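Local coordinates for carbon dioxide concentrating mechanism protein CcmK (Synechococcus elongatus, PDB 4OX6), which probably assembles as hexamers that tile the protein shell of the carboxysome, the bacterial microcompartment involved in concentrating carbon dioxide, at residues 29-34 and 55-60. Numbering follows the deposited sequence.
Sequences PPILAA and ARFAVN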
ATOM      1  N   PRO A  29      -1.491  13.663 -11.080  1.00  8.08           N
ATOM      2  CA  PRO A  29      -1.785  14.665 -12.110  1.00  7.92           C
ATOM      3  C   PRO A  29      -1.451  14.246 -13.558  1.00  9.18           C
ATOM      4  O   PRO A  29      -2.296  14.498 -14.437  1.00  8.24           O
ATOM      5  CB  PRO A  29      -0.963  15.881 -11.653  1.00  8.73           C
ATOM      6  CG  PRO A  29      -0.894  15.723 -10.161  1.00  8.87           C
ATOM      7  CD  PRO A  29      -0.744  14.235  -9.940  1.00  7.31           C
ATOM      8  N   PRO A  30      -0.327  13.574 -13.862  1.00  7.77           N
ATOM      9  CA  PRO A  30      -0.083  13.125 -15.247  1.00  7.59           C
ATOM     10  C   PRO A  30      -1.096  12.081 -15.719  1.00  9.61           C
ATOM     11  O   PRO A  30      -1.320  12.029 -16.946  1.00  8.62           O
ATOM     12  CB  PRO A  30       1.338  12.607 -15.242  1.00 10.12           C
ATOM     13  CG  PRO A  30       1.698  12.435 -13.814  1.00 16.74           C
ATOM     14  CD  PRO A  30       0.846  13.360 -13.001  1.00  9.02           C
ATOM     15  N   ILE A  31      -1.674  11.234 -14.853  1.00  8.54           N
ATOM     16  CA  ILE A  31      -2.645  10.288 -15.353  1.00  9.02           C
ATOM     17  C   ILE A  31      -3.932  10.981 -15.741  1.00  8.18           C
ATOM     18  O   ILE A  31      -4.612  10.557 -16.660  1.00  8.23           O
ATOM     19  CB  ILE A  31      -2.859   9.111 -14.370  1.00  7.84           C
ATOM     20  CG1 ILE A  31      -3.272   7.865 -15.150  1.00  9.03           C
ATOM     21  CG2 ILE A  31      -3.854   9.373 -13.261  1.00 10.00           C
ATOM     22  CD1 ILE A  31      -2.241   7.328 -16.138  1.00  9.84           C
ATOM     23  N   LEU A  32      -4.277  12.054 -15.055  1.00  8.19           N
ATOM     24  CA  LEU A  32      -5.470  12.804 -15.408  1.00  8.49           C
ATOM     25  C   LEU A  32      -5.225  13.469 -16.769  1.00  9.31           C
ATOM     26  O   LEU A  32      -6.076  13.504 -17.665  1.00  9.23           O
ATOM     27  CB  LEU A  32      -5.810  13.896 -14.411  1.00  9.19           C
ATOM     28  CG  LEU A  32      -6.205  13.402 -13.003  1.00  9.10           C
ATOM     29  CD1 LEU A  32      -6.426  14.624 -12.066  1.00 10.63           C
ATOM     30  CD2 LEU A  32      -7.491  12.565 -13.011  1.00 12.90           C
ATOM     31  N   ALA A  33      -4.013  14.030 -16.946  1.00  9.45           N
ATOM     32  CA  ALA A  33      -3.608  14.653 -18.225  1.00  7.82           C
ATOM     33  C   ALA A  33      -3.704  13.635 -19.325  1.00  9.76           C
ATOM     34  O   ALA A  33      -4.245  13.927 -20.405  1.00  9.47           O
ATOM     35  CB  ALA A  33      -2.197  15.182 -18.133  1.00 10.31           C
ATOM     36  N   ALA A  34      -3.128  12.463 -19.122  1.00  9.66           N
ATOM     37  CA  ALA A  34      -3.198  11.425 -20.146  1.00  9.38           C
ATOM     38  C   ALA A  34      -4.620  11.042 -20.482  1.00 10.00           C
ATOM     39  O   ALA A  34      -4.964  10.911 -21.686  1.00  8.77           O
ATOM     40  CB  ALA A  34      -2.447  10.197 -19.700  1.00  8.15           C
ATOM     41  N   ALA A  55       3.097   5.497  -6.036  1.00 12.67           N
ATOM     42  CA  ALA A  55       2.597   6.680  -6.706  1.00 12.01           C
ATOM     43  C   ALA A  55       2.415   6.518  -8.221  1.00 10.89           C
ATOM     44  O   ALA A  55       2.351   7.498  -8.962  1.00 12.99           O
ATOM     45  CB  ALA A  55       3.470   7.874  -6.457  1.00 14.51           C
ATOM     46  N   ARG A  56       2.271   5.268  -8.690  1.00 10.58           N
ATOM     47  CA  ARG A  56       2.007   5.003 -10.104  1.00  9.58           C
ATOM     48  C   ARG A  56       0.559   4.706 -10.272  1.00  9.26           C
ATOM     49  O   ARG A  56      -0.100   4.060  -9.440  1.00 10.25           O
ATOM     50  CB  ARG A  56       2.915   3.868 -10.586  1.00  8.88           C
ATOM     51  CG  ARG A  56       4.352   4.319 -10.749  1.00  9.99           C
ATOM     52  CD  ARG A  56       5.406   3.226 -10.925  1.00 11.69           C
ATOM     53  NE  ARG A  56       5.158   2.437 -12.108  1.00 10.47           N
ATOM     54  CZ  ARG A  56       6.103   1.828 -12.821  1.00 11.57           C
ATOM     55  NH1 ARG A  56       7.374   1.951 -12.473  1.00 14.54           N
ATOM     56  NH2 ARG A  56       5.769   1.064 -13.844  1.00 11.72           N
ATOM     57  N   PHE A  57       0.045   5.148 -11.433  1.00  9.55           N
ATOM     58  CA  PHE A  57      -1.367   4.956 -11.777  1.00  9.40           C
ATOM     59  C   PHE A  57      -1.475   4.563 -13.238  1.00  9.24           C
ATOM     60  O   PHE A  57      -0.765   5.130 -14.091  1.00  9.24           O
ATOM     61  CB  PHE A  57      -2.118   6.298 -11.629  1.00  9.04           C
ATOM     62  CG  PHE A  57      -2.208   6.782 -10.204  1.00  9.82           C
ATOM     63  CD1 PHE A  57      -1.228   7.565  -9.652  1.00 10.66           C
ATOM     64  CD2 PHE A  57      -3.310   6.445  -9.438  1.00  9.66           C
ATOM     65  CE1 PHE A  57      -1.286   7.961  -8.328  1.00 11.13           C
ATOM     66  CE2 PHE A  57      -3.408   6.858  -8.107  1.00 11.07           C
ATOM     67  CZ  PHE A  57      -2.398   7.602  -7.564  1.00  9.55           C
ATOM     68  N   ALA A  58      -2.372   3.623 -13.557  1.00  9.27           N
ATOM     69  CA  ALA A  58      -2.624   3.277 -14.950  1.00 10.35           C
ATOM     70  C   ALA A  58      -4.038   3.644 -15.313  1.00 11.31           C
ATOM     71  O   ALA A  58      -4.969   3.495 -14.516  1.00 12.49           O
ATOM     72  CB  ALA A  58      -2.385   1.795 -15.186  1.00 10.42           C
ATOM     73  N   VAL A  59      -4.234   4.123 -16.539  1.00  9.92           N
ATOM     74  CA  VAL A  59      -5.581   4.383 -17.084  1.00  8.85           C
ATOM     75  C   VAL A  59      -5.820   3.390 -18.219  1.00  8.65           C
ATOM     76  O   VAL A  59      -4.923   3.124 -19.017  1.00 10.17           O
ATOM     77  CB  VAL A  59      -5.746   5.837 -17.582  1.00 10.71           C
ATOM     78  CG1 VAL A  59      -4.774   6.257 -18.671  1.00  9.83           C
ATOM     79  CG2 VAL A  59      -7.199   6.100 -18.021  1.00 11.62           C
ATOM     80  N   ASN A  60      -7.030   2.877 -18.291  1.00  7.98           N
ATOM     81  CA  ASN A  60      -7.434   1.850 -19.261  1.00  8.85           C
ATOM     82  C   ASN A  60      -8.527   2.397 -20.141  1.00  9.57           C
ATOM     83  O   ASN A  60      -9.541   2.966 -19.661  1.00 10.12           O
ATOM     84  CB  ASN A  60      -7.939   0.647 -18.488  1.00 10.51           C
ATOM     85  CG  ASN A  60      -6.862   0.094 -17.574  1.00  9.58           C
ATOM     86  OD1 ASN A  60      -5.764  -0.214 -18.036  1.00 12.33           O
ATOM     87  ND2 ASN A  60      -7.165  -0.007 -16.289  1.00 10.92           N
TER
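Ile-31 carries this contact almost alone, reaching from helix 28-39 to strand 56-63 and meeting Phe-57 and Val-59 there. The side chains meet through apolar groups, and no hydrogen bond joins 29-34 to 55-60. The gamma methyl CG2 of Ile-31 sits 3.9 Å from CB of Phe-57, the two side chains crossing at about a right angle. The Phe-57 ring itself meets CG2 obliquely. With CG of Phe-57 anti to its carbonyl carbon (chi1 -67°), the ring swings off beside the backbone N and packs edge-to-face with Phe-28, one residue before Pro-29. The longer branch of Ile-31 goes the other way. CG1 lies anti to the backbone N (chi1 -151°), which carries CD1 to within 3.7 Å of Val-59 CG1; these two side chains slide past each other in opposite directions. CD1 of Ile-31 also rests 3.3 Å from the carbonyl O of Phe-57, a close van der Waals approach to the strand backbone.

This is helix-on-sheet packing in the BMC domain: helix 28-39 lies against the antiparallel sheet, and its 29-34 turn runs nearly parallel to strand residues 56-60, the segment axes 8.5 Å apart at closest approach and 14° apart in direction. Phe-57 and Val-59, two apart on the strand, both point their CB atoms at the helix, while that of Ala-58 between them points away, and Phe-28 of another subunit packs on Ala-58. Ile-31 also touches Leu-23 and Thr-25 of the neighbouring strand 19-26, whereas Ala-35 and Met-38 carry the helix's cover of Val-59 further along. An alanine in place of Ile-31 would probably open a gap between helix and sheet, taking from Phe-57 CB and Val-59 CG1 the methyl groups packed against them.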